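Local structure of kinesin-like protein Nod (3DCB) at residues 65-70 with 79-84; 271-276 with 284-289; 166-171 with 185-190. The protein is a kinesin-like, microtubule-binding ATPase that may act as a motor, required for distributive segregation of non-exchange chromosomes during meiosis, of which this chain is the motor domain. All blocks are in the same frame, centred on the assembly; numbering follows the deposited sequence.

Contact 1: 65-70 with 79-84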
ATOM      1  N   PHE A  65       7.328 -16.259  -0.686  1.00 25.44           N
ATOM      2  CA  PHE A  65       6.323 -15.338  -0.186  1.00 25.95           C
ATOM      3  C   PHE A  65       4.917 -15.860  -0.454  1.00 25.90           C
ATOM      4  O   PHE A  65       4.737 -16.986  -0.930  1.00 27.65           O
ATOM      5  CB  PHE A  65       6.509 -13.975  -0.845  1.00 28.94           C
ATOM      6  CG  PHE A  65       7.887 -13.395  -0.669  1.00 32.33           C
ATOM      7  CD1 PHE A  65       8.400 -13.150   0.602  1.00 35.46           C
ATOM      8  CD2 PHE A  65       8.658 -13.065  -1.774  1.00 32.77           C
ATOM      9  CE1 PHE A  65       9.672 -12.577   0.763  1.00 35.60           C
ATOM     10  CE2 PHE A  65       9.925 -12.492  -1.623  1.00 34.51           C
ATOM     11  CZ  PHE A  65      10.430 -12.248  -0.354  1.00 33.66           C
ATOM     12  N   ASP A  66       3.914 -15.044  -0.155  1.00 24.79           N
ATOM     13  CA  ASP A  66       2.543 -15.457  -0.381  1.00 22.96           C
ATOM     14  C   ASP A  66       2.143 -15.225  -1.823  1.00 23.81           C
ATOM     15  O   ASP A  66       1.190 -15.831  -2.314  1.00 24.36           O
ATOM     16  CB  ASP A  66       1.597 -14.704   0.554  1.00 23.78           C
ATOM     17  CG  ASP A  66       1.889 -14.981   2.017  1.00 26.70           C
ATOM     18  OD1 ASP A  66       2.637 -14.195   2.640  1.00 28.13           O
ATOM     19  OD2 ASP A  66       1.380 -15.993   2.544  1.00 28.43           O
ATOM     20  N   HIS A  67       2.879 -14.357  -2.506  1.00 22.26           N
ATOM     21  CA  HIS A  67       2.579 -14.034  -3.889  1.00 22.83           C
ATOM     22  C   HIS A  67       3.798 -13.492  -4.615  1.00 22.39           C
ATOM     23  O   HIS A  67       4.341 -12.455  -4.235  1.00 22.72           O
ATOM     24  CB  HIS A  67       1.479 -12.978  -3.949  1.00 24.43           C
ATOM     25  CG  HIS A  67       0.148 -13.453  -3.467  1.00 27.18           C
ATOM     26  ND1 HIS A  67      -0.673 -14.259  -4.228  1.00 29.38           N
ATOM     27  CD2 HIS A  67      -0.533 -13.201  -2.321  1.00 28.27           C
ATOM     28  CE1 HIS A  67      -1.805 -14.472  -3.579  1.00 29.79           C
ATOM     29  NE2 HIS A  67      -1.746 -13.841  -2.420  1.00 28.34           N
ATOM     30  N   ALA A  68       4.219 -14.191  -5.661  1.00 20.80           N
ATOM     31  CA  ALA A  68       5.370 -13.776  -6.448  1.00 19.67           C
ATOM     32  C   ALA A  68       4.847 -13.492  -7.852  1.00 21.06           C
ATOM     33  O   ALA A  68       4.650 -14.410  -8.637  1.00 22.72           O
ATOM     34  CB  ALA A  68       6.403 -14.884  -6.480  1.00 19.09           C
ATOM     35  N   PHE A  69       4.604 -12.223  -8.157  1.00 21.18           N
ATOM     36  CA  PHE A  69       4.063 -11.846  -9.456  1.00 22.08           C
ATOM     37  C   PHE A  69       5.088 -11.419 -10.511  1.00 23.31           C
ATOM     38  O   PHE A  69       5.827 -10.451 -10.328  1.00 23.82           O
ATOM     39  CB  PHE A  69       3.047 -10.706  -9.298  1.00 19.78           C
ATOM     40  CG  PHE A  69       1.923 -11.010  -8.345  1.00 19.67           C
ATOM     41  CD1 PHE A  69       1.080 -12.096  -8.555  1.00 19.69           C
ATOM     42  CD2 PHE A  69       1.684 -10.183  -7.250  1.00 18.11           C
ATOM     43  CE1 PHE A  69       0.009 -12.356  -7.683  1.00 19.71           C
ATOM     44  CE2 PHE A  69       0.621 -10.431  -6.376  1.00 19.24           C
ATOM     45  CZ  PHE A  69      -0.220 -11.519  -6.597  1.00 19.35           C
ATOM     46  N   PRO A  70       5.146 -12.149 -11.630  1.00 24.43           N
ATOM     47  CA  PRO A  70       6.090 -11.794 -12.697  1.00 24.86           C
ATOM     48  C   PRO A  70       5.564 -10.566 -13.436  1.00 24.46           C
ATOM     49  O   PRO A  70       4.367 -10.316 -13.437  1.00 23.53           O
ATOM     50  CB  PRO A  70       6.114 -13.043 -13.584  1.00 24.44           C
ATOM     51  CG  PRO A  70       4.739 -13.610 -13.405  1.00 27.55           C
ATOM     52  CD  PRO A  70       4.511 -13.452 -11.895  1.00 25.23           C
ATOM     53  N   TYR A  79      -4.773  -7.598  -8.476  1.00 23.95           N
ATOM     54  CA  TYR A  79      -5.794  -7.116  -7.558  1.00 24.35           C
ATOM     55  C   TYR A  79      -6.711  -8.225  -7.029  1.00 25.60           C
ATOM     56  O   TYR A  79      -6.936  -8.341  -5.818  1.00 26.19           O
ATOM     57  CB  TYR A  79      -6.656  -6.045  -8.234  1.00 24.10           C
ATOM     58  CG  TYR A  79      -7.923  -5.731  -7.472  1.00 25.15           C
ATOM     59  CD1 TYR A  79      -7.904  -4.894  -6.353  1.00 24.24           C
ATOM     60  CD2 TYR A  79      -9.128  -6.347  -7.818  1.00 23.11           C
ATOM     61  CE1 TYR A  79      -9.050  -4.686  -5.595  1.00 22.45           C
ATOM     62  CE2 TYR A  79     -10.272  -6.150  -7.070  1.00 22.05           C
ATOM     63  CZ  TYR A  79     -10.230  -5.324  -5.957  1.00 22.04           C
ATOM     64  OH  TYR A  79     -11.353  -5.174  -5.185  1.00 21.73           O
ATOM     65  N   GLN A  80      -7.247  -9.040  -7.929  1.00 26.73           N
ATOM     66  CA  GLN A  80      -8.155 -10.103  -7.515  1.00 28.97           C
ATOM     67  C   GLN A  80      -7.494 -11.138  -6.606  1.00 29.24           C
ATOM     68  O   GLN A  80      -8.167 -11.845  -5.845  1.00 29.62           O
ATOM     69  CB  GLN A  80      -8.767 -10.777  -8.740  1.00 30.03           C
ATOM     70  CG  GLN A  80      -9.581  -9.818  -9.589  1.00 36.68           C
ATOM     71  CD  GLN A  80     -10.305 -10.525 -10.715  1.00 41.30           C
ATOM     72  OE1 GLN A  80     -10.721  -9.900 -11.705  1.00 42.25           O
ATOM     73  NE2 GLN A  80     -10.468 -11.843 -10.571  1.00 42.76           N
ATOM     74  N   ALA A  81      -6.173 -11.214  -6.659  1.00 27.75           N
ATOM     75  CA  ALA A  81      -5.455 -12.170  -5.840  1.00 27.00           C
ATOM     76  C   ALA A  81      -4.954 -11.564  -4.542  1.00 26.16           C
ATOM     77  O   ALA A  81      -5.022 -12.180  -3.479  1.00 28.97           O
ATOM     78  CB  ALA A  81      -4.267 -12.735  -6.621  1.00 26.35           C
ATOM     79  N   LEU A  82      -4.460 -10.343  -4.625  1.00 25.11           N
ATOM     80  CA  LEU A  82      -3.890  -9.686  -3.470  1.00 24.32           C
ATOM     81  C   LEU A  82      -4.806  -8.793  -2.646  1.00 25.18           C
ATOM     82  O   LEU A  82      -4.682  -8.742  -1.419  1.00 24.87           O
ATOM     83  CB  LEU A  82      -2.692  -8.865  -3.928  1.00 22.53           C
ATOM     84  CG  LEU A  82      -1.902  -8.149  -2.844  1.00 21.79           C
ATOM     85  CD1 LEU A  82      -1.169  -9.172  -1.996  1.00 24.38           C
ATOM     86  CD2 LEU A  82      -0.927  -7.185  -3.493  1.00 20.85           C
ATOM     87  N   ILE A  83      -5.712  -8.079  -3.304  1.00 24.28           N
ATOM     88  CA  ILE A  83      -6.574  -7.154  -2.595  1.00 24.21           C
ATOM     89  C   ILE A  83      -8.029  -7.571  -2.416  1.00 23.86           C
ATOM     90  O   ILE A  83      -8.597  -7.381  -1.345  1.00 23.16           O
ATOM     91  CB  ILE A  83      -6.556  -5.776  -3.286  1.00 25.13           C
ATOM     92  CG1 ILE A  83      -5.106  -5.343  -3.541  1.00 24.56           C
ATOM     93  CG2 ILE A  83      -7.291  -4.763  -2.435  1.00 21.52           C
ATOM     94  CD1 ILE A  83      -4.269  -5.220  -2.286  1.00 26.89           C
ATOM     95  N   LEU A  84      -8.637  -8.120  -3.461  1.00 25.00           N
ATOM     96  CA  LEU A  84     -10.026  -8.531  -3.382  1.00 25.09           C
ATOM     97  C   LEU A  84     -10.320  -9.229  -2.068  1.00 24.64           C
ATOM     98  O   LEU A  84     -11.343  -8.974  -1.443  1.00 24.52           O
ATOM     99  CB  LEU A  84     -10.382  -9.447  -4.552  1.00 26.38           C
ATOM    100  CG  LEU A  84     -11.852  -9.886  -4.596  1.00 28.38           C
ATOM    101  CD1 LEU A  84     -12.745  -8.671  -4.531  1.00 27.47           C
ATOM    102  CD2 LEU A  84     -12.122 -10.673  -5.880  1.00 27.21           C
TER

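Contact 2: 271-276 with 284-289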
ATOM      1  N   ILE A 271       6.957  -0.417  11.283  1.00 29.87           N
ATOM      2  CA  ILE A 271       5.855  -1.358  11.136  1.00 30.55           C
ATOM      3  C   ILE A 271       6.265  -2.739  11.623  1.00 31.57           C
ATOM      4  O   ILE A 271       5.512  -3.390  12.341  1.00 30.61           O
ATOM      5  CB  ILE A 271       5.362  -1.446   9.689  1.00 30.82           C
ATOM      6  CG1 ILE A 271       4.631  -0.161   9.324  1.00 30.99           C
ATOM      7  CG2 ILE A 271       4.421  -2.633   9.532  1.00 30.77           C
ATOM      8  CD1 ILE A 271       4.088  -0.158   7.912  1.00 33.54           C
ATOM      9  N   ASN A 272       7.456  -3.191  11.235  1.00 32.81           N
ATOM     10  CA  ASN A 272       7.932  -4.503  11.676  1.00 33.00           C
ATOM     11  C   ASN A 272       8.074  -4.504  13.187  1.00 32.13           C
ATOM     12  O   ASN A 272       7.671  -5.448  13.858  1.00 32.06           O
ATOM     13  CB  ASN A 272       9.278  -4.840  11.036  1.00 33.50           C
ATOM     14  CG  ASN A 272       9.128  -5.694   9.788  1.00 34.61           C
ATOM     15  OD1 ASN A 272       8.038  -6.199   9.501  1.00 35.41           O
ATOM     16  ND2 ASN A 272      10.221  -5.871   9.049  1.00 34.08           N
ATOM     17  N   LYS A 273       8.643  -3.430  13.717  1.00 32.78           N
ATOM     18  CA  LYS A 273       8.828  -3.306  15.151  1.00 34.41           C
ATOM     19  C   LYS A 273       7.469  -3.388  15.836  1.00 34.60           C
ATOM     20  O   LYS A 273       7.349  -3.933  16.931  1.00 34.56           O
ATOM     21  CB  LYS A 273       9.490  -1.974  15.478  1.00 36.29           C
ATOM     22  CG  LYS A 273       9.830  -1.804  16.940  1.00 38.27           C
ATOM     23  CD  LYS A 273      10.561  -0.500  17.175  1.00 40.27           C
ATOM     24  CE  LYS A 273      11.041  -0.406  18.610  1.00 42.14           C
ATOM     25  NZ  LYS A 273      11.633   0.923  18.921  1.00 45.72           N
ATOM     26  N   VAL A 274       6.447  -2.849  15.178  1.00 34.52           N
ATOM     27  CA  VAL A 274       5.089  -2.860  15.717  1.00 33.79           C
ATOM     28  C   VAL A 274       4.499  -4.249  15.668  1.00 34.57           C
ATOM     29  O   VAL A 274       4.081  -4.792  16.683  1.00 36.21           O
ATOM     30  CB  VAL A 274       4.163  -1.915  14.926  1.00 31.89           C
ATOM     31  CG1 VAL A 274       2.711  -2.165  15.297  1.00 29.95           C
ATOM     32  CG2 VAL A 274       4.529  -0.478  15.217  1.00 31.25           C
ATOM     33  N   VAL A 275       4.448  -4.807  14.470  1.00 35.71           N
ATOM     34  CA  VAL A 275       3.913  -6.134  14.275  1.00 36.72           C
ATOM     35  C   VAL A 275       4.545  -7.088  15.281  1.00 39.38           C
ATOM     36  O   VAL A 275       3.853  -7.864  15.937  1.00 37.26           O
ATOM     37  CB  VAL A 275       4.219  -6.623  12.862  1.00 35.33           C
ATOM     38  CG1 VAL A 275       3.771  -8.065  12.702  1.00 34.64           C
ATOM     39  CG2 VAL A 275       3.537  -5.721  11.847  1.00 34.66           C
ATOM     40  N   MET A 276       5.865  -7.007  15.407  1.00 42.63           N
ATOM     41  CA  MET A 276       6.599  -7.872  16.319  1.00 47.09           C
ATOM     42  C   MET A 276       6.224  -7.607  17.773  1.00 47.86           C
ATOM     43  O   MET A 276       5.937  -8.531  18.537  1.00 46.56           O
ATOM     44  CB  MET A 276       8.110  -7.675  16.123  1.00 48.71           C
ATOM     45  CG  MET A 276       8.969  -8.586  16.985  1.00 53.41           C
ATOM     46  SD  MET A 276      10.754  -8.388  16.708  1.00 57.69           S
ATOM     47  CE  MET A 276      11.208 -10.045  16.094  1.00 56.94           C
ATOM     48  N   VAL A 284       3.210  -1.416  25.579  1.00 53.07           N
ATOM     49  CA  VAL A 284       3.229  -0.150  24.857  1.00 50.49           C
ATOM     50  C   VAL A 284       3.759  -0.331  23.438  1.00 48.07           C
ATOM     51  O   VAL A 284       4.963  -0.468  23.228  1.00 47.87           O
ATOM     52  CB  VAL A 284       4.086   0.902  25.584  1.00 51.10           C
ATOM     53  CG1 VAL A 284       4.536   1.984  24.614  1.00 50.93           C
ATOM     54  CG2 VAL A 284       3.312   1.508  26.745  1.00 52.17           C
ATOM     55  N   ILE A 285       2.850  -0.330  22.468  1.00 45.46           N
ATOM     56  CA  ILE A 285       3.222  -0.521  21.068  1.00 42.29           C
ATOM     57  C   ILE A 285       3.826   0.776  20.542  1.00 39.91           C
ATOM     58  O   ILE A 285       3.208   1.832  20.621  1.00 39.39           O
ATOM     59  CB  ILE A 285       1.995  -0.880  20.221  1.00 43.57           C
ATOM     60  CG1 ILE A 285       1.120  -1.881  20.976  1.00 44.14           C
ATOM     61  CG2 ILE A 285       2.442  -1.484  18.892  1.00 44.97           C
ATOM     62  CD1 ILE A 285       1.829  -3.166  21.324  1.00 44.10           C
ATOM     63  N   PRO A 286       5.046   0.708  19.993  1.00 38.30           N
ATOM     64  CA  PRO A 286       5.744   1.883  19.458  1.00 37.69           C
ATOM     65  C   PRO A 286       5.161   2.542  18.206  1.00 36.43           C
ATOM     66  O   PRO A 286       5.837   2.657  17.189  1.00 34.55           O
ATOM     67  CB  PRO A 286       7.165   1.362  19.236  1.00 38.56           C
ATOM     68  CG  PRO A 286       6.932  -0.055  18.852  1.00 38.40           C
ATOM     69  CD  PRO A 286       5.883  -0.497  19.864  1.00 37.92           C
ATOM     70  N   TYR A 287       3.911   2.990  18.294  1.00 36.08           N
ATOM     71  CA  TYR A 287       3.262   3.660  17.169  1.00 34.43           C
ATOM     72  C   TYR A 287       3.878   5.037  16.944  1.00 34.53           C
ATOM     73  O   TYR A 287       3.814   5.576  15.845  1.00 35.81           O
ATOM     74  CB  TYR A 287       1.777   3.850  17.437  1.00 32.19           C
ATOM     75  CG  TYR A 287       0.989   2.575  17.591  1.00 29.82           C
ATOM     76  CD1 TYR A 287       0.480   2.187  18.830  1.00 29.20           C
ATOM     77  CD2 TYR A 287       0.716   1.768  16.490  1.00 29.27           C
ATOM     78  CE1 TYR A 287      -0.289   1.032  18.962  1.00 27.26           C
ATOM     79  CE2 TYR A 287      -0.046   0.616  16.614  1.00 27.39           C
ATOM     80  CZ  TYR A 287      -0.546   0.257  17.849  1.00 27.79           C
ATOM     81  OH  TYR A 287      -1.322  -0.865  17.961  1.00 29.91           O
ATOM     82  N   ARG A 288       4.474   5.596  17.992  1.00 36.11           N
ATOM     83  CA  ARG A 288       5.075   6.922  17.916  1.00 37.06           C
ATOM     84  C   ARG A 288       6.479   6.950  17.308  1.00 35.82           C
ATOM     85  O   ARG A 288       7.024   8.024  17.053  1.00 34.91           O
ATOM     86  CB  ARG A 288       5.093   7.554  19.306  1.00 38.57           C
ATOM     87  CG  ARG A 288       3.723   7.665  19.950  1.00 42.33           C
ATOM     88  CD  ARG A 288       2.858   8.714  19.278  1.00 47.99           C
ATOM     89  NE  ARG A 288       3.377  10.064  19.489  1.00 54.51           N
ATOM     90  CZ  ARG A 288       3.380  10.692  20.663  1.00 57.77           C
ATOM     91  NH1 ARG A 288       2.886  10.092  21.740  1.00 58.29           N
ATOM     92  NH2 ARG A 288       3.871  11.923  20.759  1.00 59.22           N
ATOM     93  N   ASP A 289       7.061   5.777  17.073  1.00 35.49           N
ATOM     94  CA  ASP A 289       8.396   5.703  16.486  1.00 34.00           C
ATOM     95  C   ASP A 289       8.490   6.341  15.112  1.00 32.95           C
ATOM     96  O   ASP A 289       9.582   6.674  14.653  1.00 33.25           O
ATOM     97  CB  ASP A 289       8.859   4.257  16.420  1.00 33.59           C
ATOM     98  CG  ASP A 289       9.236   3.722  17.775  1.00 35.34           C
ATOM     99  OD1 ASP A 289       8.589   4.140  18.758  1.00 36.95           O
ATOM    100  OD2 ASP A 289      10.164   2.890  17.855  1.00 35.15           O
TER

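Contact 3: 166-171 with 185-190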
ATOM      1  N   ASP A 166      -2.430  16.858   5.705  1.00 23.10           N
ATOM      2  CA  ASP A 166      -3.792  16.548   5.277  1.00 22.69           C
ATOM      3  C   ASP A 166      -3.999  17.256   3.939  1.00 23.28           C
ATOM      4  O   ASP A 166      -4.290  18.450   3.901  1.00 23.24           O
ATOM      5  CB  ASP A 166      -4.808  17.078   6.291  1.00 20.60           C
ATOM      6  CG  ASP A 166      -6.241  16.740   5.919  1.00 21.61           C
ATOM      7  OD1 ASP A 166      -6.533  16.568   4.718  1.00 21.16           O
ATOM      8  OD2 ASP A 166      -7.088  16.662   6.836  1.00 24.17           O
ATOM      9  N   LEU A 167      -3.842  16.505   2.852  1.00 23.73           N
ATOM     10  CA  LEU A 167      -3.971  17.021   1.497  1.00 25.10           C
ATOM     11  C   LEU A 167      -5.393  17.375   1.098  1.00 27.05           C
ATOM     12  O   LEU A 167      -5.616  17.948   0.032  1.00 28.27           O
ATOM     13  CB  LEU A 167      -3.422  15.990   0.511  1.00 25.23           C
ATOM     14  CG  LEU A 167      -1.932  16.054   0.179  1.00 24.41           C
ATOM     15  CD1 LEU A 167      -1.124  16.275   1.426  1.00 26.97           C
ATOM     16  CD2 LEU A 167      -1.530  14.766  -0.511  1.00 25.40           C
ATOM     17  N   LEU A 168      -6.353  17.038   1.947  1.00 27.61           N
ATOM     18  CA  LEU A 168      -7.751  17.307   1.652  1.00 29.70           C
ATOM     19  C   LEU A 168      -8.309  18.494   2.418  1.00 31.79           C
ATOM     20  O   LEU A 168      -9.367  19.028   2.074  1.00 30.60           O
ATOM     21  CB  LEU A 168      -8.578  16.050   1.946  1.00 29.48           C
ATOM     22  CG  LEU A 168      -9.024  15.229   0.728  1.00 29.85           C
ATOM     23  CD1 LEU A 168      -7.956  15.244  -0.345  1.00 27.56           C
ATOM     24  CD2 LEU A 168      -9.353  13.803   1.161  1.00 28.24           C
ATOM     25  N   GLY A 169      -7.592  18.907   3.456  1.00 35.16           N
ATOM     26  CA  GLY A 169      -8.039  20.034   4.255  1.00 37.70           C
ATOM     27  C   GLY A 169      -7.751  21.357   3.581  1.00 38.32           C
ATOM     28  O   GLY A 169      -7.300  21.411   2.438  1.00 37.77           O
ATOM     29  N   SER A 170      -8.013  22.436   4.300  1.00 39.94           N
ATOM     30  CA  SER A 170      -7.777  23.767   3.775  1.00 41.64           C
ATOM     31  C   SER A 170      -6.391  24.255   4.170  1.00 42.09           C
ATOM     32  O   SER A 170      -6.003  25.372   3.838  1.00 43.37           O
ATOM     33  CB  SER A 170      -8.833  24.722   4.318  1.00 41.78           C
ATOM     34  OG  SER A 170      -8.892  24.640   5.729  1.00 44.69           O
ATOM     35  N   THR A 171      -5.649  23.418   4.887  1.00 42.30           N
ATOM     36  CA  THR A 171      -4.302  23.772   5.322  1.00 42.75           C
ATOM     37  C   THR A 171      -3.342  22.619   5.053  1.00 41.92           C
ATOM     38  O   THR A 171      -2.698  22.104   5.966  1.00 40.70           O
ATOM     39  CB  THR A 171      -4.264  24.094   6.820  1.00 44.52           C
ATOM     40  OG1 THR A 171      -4.689  22.945   7.569  1.00 46.56           O
ATOM     41  CG2 THR A 171      -5.187  25.256   7.126  1.00 44.42           C
ATOM     42  N   THR A 185      -9.289  15.276   7.551  1.00 42.31           N
ATOM     43  CA  THR A 185     -10.526  15.360   6.786  1.00 39.52           C
ATOM     44  C   THR A 185     -10.901  14.125   5.963  1.00 36.69           C
ATOM     45  O   THR A 185     -10.077  13.554   5.252  1.00 34.89           O
ATOM     46  CB  THR A 185     -10.526  16.596   5.852  1.00 41.27           C
ATOM     47  OG1 THR A 185      -9.830  16.293   4.641  1.00 45.74           O
ATOM     48  CG2 THR A 185      -9.851  17.776   6.548  1.00 42.55           C
ATOM     49  N   CYS A 186     -12.167  13.730   6.081  1.00 33.42           N
ATOM     50  CA  CYS A 186     -12.719  12.590   5.359  1.00 30.32           C
ATOM     51  C   CYS A 186     -13.817  13.117   4.445  1.00 28.32           C
ATOM     52  O   CYS A 186     -14.849  13.597   4.929  1.00 25.38           O
ATOM     53  CB  CYS A 186     -13.359  11.581   6.311  1.00 30.85           C
ATOM     54  SG  CYS A 186     -12.215  10.538   7.196  1.00 38.01           S
ATOM     55  N   LEU A 187     -13.605  13.039   3.133  1.00 26.16           N
ATOM     56  CA  LEU A 187     -14.616  13.512   2.200  1.00 25.85           C
ATOM     57  C   LEU A 187     -15.532  12.357   1.789  1.00 25.70           C
ATOM     58  O   LEU A 187     -15.075  11.278   1.424  1.00 24.71           O
ATOM     59  CB  LEU A 187     -13.964  14.154   0.969  1.00 25.27           C
ATOM     60  CG  LEU A 187     -13.074  15.374   1.261  1.00 26.59           C
ATOM     61  CD1 LEU A 187     -12.503  15.935  -0.037  1.00 24.21           C
ATOM     62  CD2 LEU A 187     -13.888  16.437   1.985  1.00 24.88           C
ATOM     63  N   PRO A 188     -16.851  12.575   1.861  1.00 27.10           N
ATOM     64  CA  PRO A 188     -17.837  11.556   1.499  1.00 27.94           C
ATOM     65  C   PRO A 188     -17.733  11.170   0.033  1.00 27.70           C
ATOM     66  O   PRO A 188     -17.354  11.981  -0.805  1.00 27.68           O
ATOM     67  CB  PRO A 188     -19.170  12.236   1.814  1.00 28.69           C
ATOM     68  CG  PRO A 188     -18.811  13.254   2.861  1.00 28.45           C
ATOM     69  CD  PRO A 188     -17.516  13.797   2.350  1.00 26.98           C
ATOM     70  N   LEU A 189     -18.061   9.918  -0.255  1.00 28.36           N
ATOM     71  CA  LEU A 189     -18.040   9.392  -1.617  1.00 28.71           C
ATOM     72  C   LEU A 189     -19.411   8.765  -1.885  1.00 30.62           C
ATOM     73  O   LEU A 189     -19.798   7.784  -1.239  1.00 30.39           O
ATOM     74  CB  LEU A 189     -16.944   8.337  -1.766  1.00 26.97           C
ATOM     75  CG  LEU A 189     -15.499   8.815  -1.587  1.00 26.36           C
ATOM     76  CD1 LEU A 189     -14.556   7.632  -1.598  1.00 26.35           C
ATOM     77  CD2 LEU A 189     -15.136   9.793  -2.690  1.00 28.47           C
ATOM     78  N   HIS A 190     -20.147   9.344  -2.829  1.00 30.36           N
ATOM     79  CA  HIS A 190     -21.472   8.839  -3.171  1.00 32.35           C
ATOM     80  C   HIS A 190     -21.362   7.848  -4.314  1.00 31.74           C
ATOM     81  O   HIS A 190     -22.201   6.960  -4.472  1.00 32.81           O
ATOM     82  CB  HIS A 190     -22.380   9.998  -3.584  1.00 33.56           C
ATOM     83  CG  HIS A 190     -22.271  11.191  -2.688  1.00 35.99           C
ATOM     84  ND1 HIS A 190     -22.585  11.145  -1.346  1.00 36.89           N
ATOM     85  CD2 HIS A 190     -21.841  12.453  -2.933  1.00 37.24           C
ATOM     86  CE1 HIS A 190     -22.347  12.326  -0.802  1.00 37.57           C
ATOM     87  NE2 HIS A 190     -21.895  13.137  -1.743  1.00 38.61           N
TER
HETATM   88  O   HOH W   1      -7.287  13.825   4.216  1.00 13.98           O

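Contact 1: 65-70 with 79-84
His67 and Phe69 reach across to Ala81 and Leu82 where a strand of the kinesin motor sheet packs on the helix that follows it, in a P-loop NTPase fold. The two aromatic residues alternate along strand 67-69, so both send their side chains to the same side, while Ala68 between them contacts Phe47 instead. At the far end of the phenyl ring, Phe69 CZ lies 4.2 Å from Ala81 CB. Farther round the ring, CE2 of Phe69 approaches CB of Leu82 at 4.4 Å, which places the ring against two successive residues of helix 75-82. The imidazole meets the same pair: NE2 of His67 is 3.8 Å from O of Ala81, a separation too long for a hydrogen bond, and the contact there is van der Waals. With the first torsion of Leu82 trans (chi1 -177°), its CD1 comes 4.1 Å from His67 CD2. With 173 Å² buried in total, this is a modest interface resting on apolar and van der Waals contacts. In the next shell, His67 and Phe69 both form backbone hydrogen bonds with Val28, fixing their strand beside strand 23-30; the side chains of His67 and Leu82 also both touch Ala27. Within 79-84, Tyr79 O accepts from Ile83 N at 2.8 Å and from Leu84 N at 2.9 Å, the two donors approaching from opposite faces of the carbonyl plane.

Contact 2: 271-276 with 284-289
Lys273 sets its CG anti to the backbone N (chi1 -175°) and stays extended through every later bond, which carries its ammonium from helix 266-277 across Pro286 to Asp289. In Val274, the next residue, a chi1 of 168° turns CG1 toward Ile285 and Tyr287. Residues 286-289 (Pro-Tyr-Arg-Asp) belong to a characteristic kinesin sequence after the switch II helix (266-277), a region that, as in other kinesins, probably faces the microtubule. The polar part is a salt bridge in which NZ of Lys273 donates to OD2 of Asp289 at 2.7 Å, arriving nearly in line with the C-O bond. Nearer the helix, CG of Lys273 lies 3.9 Å from CG of Pro286, so the aliphatic part of the lysine rests on the proline ring. Val274 CG1 packs 3.7 Å from Ile285 CG2 and 4.1 Å from Tyr287 CE2, while Val274 CG2 is 3.9 Å from Pro286 O. Pro286 is the centre of an inverse gamma turn, closed by the 2.7 Å bond from Tyr287 N to Ile285 O. At this bend Ile285 CG2 and the Pro286 ring meet the helix, while Tyr287, its CB directed away and its OH hydrogen-bonded to Leu300 O, touches Val274 only with its ring. The chemistry is thus divided: a buried valine packs largely on apolar side chains, with one methyl against a carbonyl, and an ion pair at the surface ties the returning loop to its helix.

Contact 3: 166-171 with 185-190
Asp166 and Thr185 carry the polar side of this contact, which joins the turn after strand 164-166 to the approach to strand 187-189. Both strands pair antiparallel with strand 151-159 in the motor-domain sheet. Among the hydrogen bonds across the contact, the main one runs from Thr185 N to Asp166 OD2, 2.7 Å long and fairly straight at 164°; it meets the syn side of the carboxylate, 22° out of its plane. Thr185 OG1 adds a weak, 3.3 Å bond to Asp166 OD1. Inside the turn, OD1 of Asp166 accepts from Leu168 N, two residues on, at 2.8 Å, the bond that makes this an Asx turn; Gly169 N makes a further, weak bond to it. A chi1 near 180° (-178°) places the one carboxylate of Asp166 within reach of both its own turn and Thr185. One water also lies within hydrogen-bonding distance of both Asp166 OD1 and Thr185 O. The apolar contact stands beside this network: CG of Leu168 packs 3.6 Å from CD1 of Leu187, the two side chains crossing obliquely, and Leu168 also touches Phe156 of strand 151-159. Replacing Asp166 with an alanine would probably leave Thr185 N and Leu168 N without their acceptor and set the turn free to shift. OD2 thus holds Thr185 N, while OD1 serves chiefly the turn and weakly Thr185 OG1, and these several donors would be expected to stabilise the negative charge.

Overall arrangement
Along the chain contact 1 comes first, then contact 3, then contact 2, each closing before the next opens, and all three lie within the kinesin motor domain. Contacts 1 and 3 reach the same mixed sheet on opposite sides of the chain's centre, with centres 30 Å apart: strand 67-69 pairs with strand 23-30, whereas strands 164-166 and 187-189 both pair antiparallel with strand 151-159. Contact 2 joins helix 266-277 to the loop before helix 291-295; its centre is 25 Å from that of contact 1 and 27 Å from that of contact 3. Phe69's side chain is still about 9 Å from the bound ANP. The three are separate local joins at different places in one motor domain.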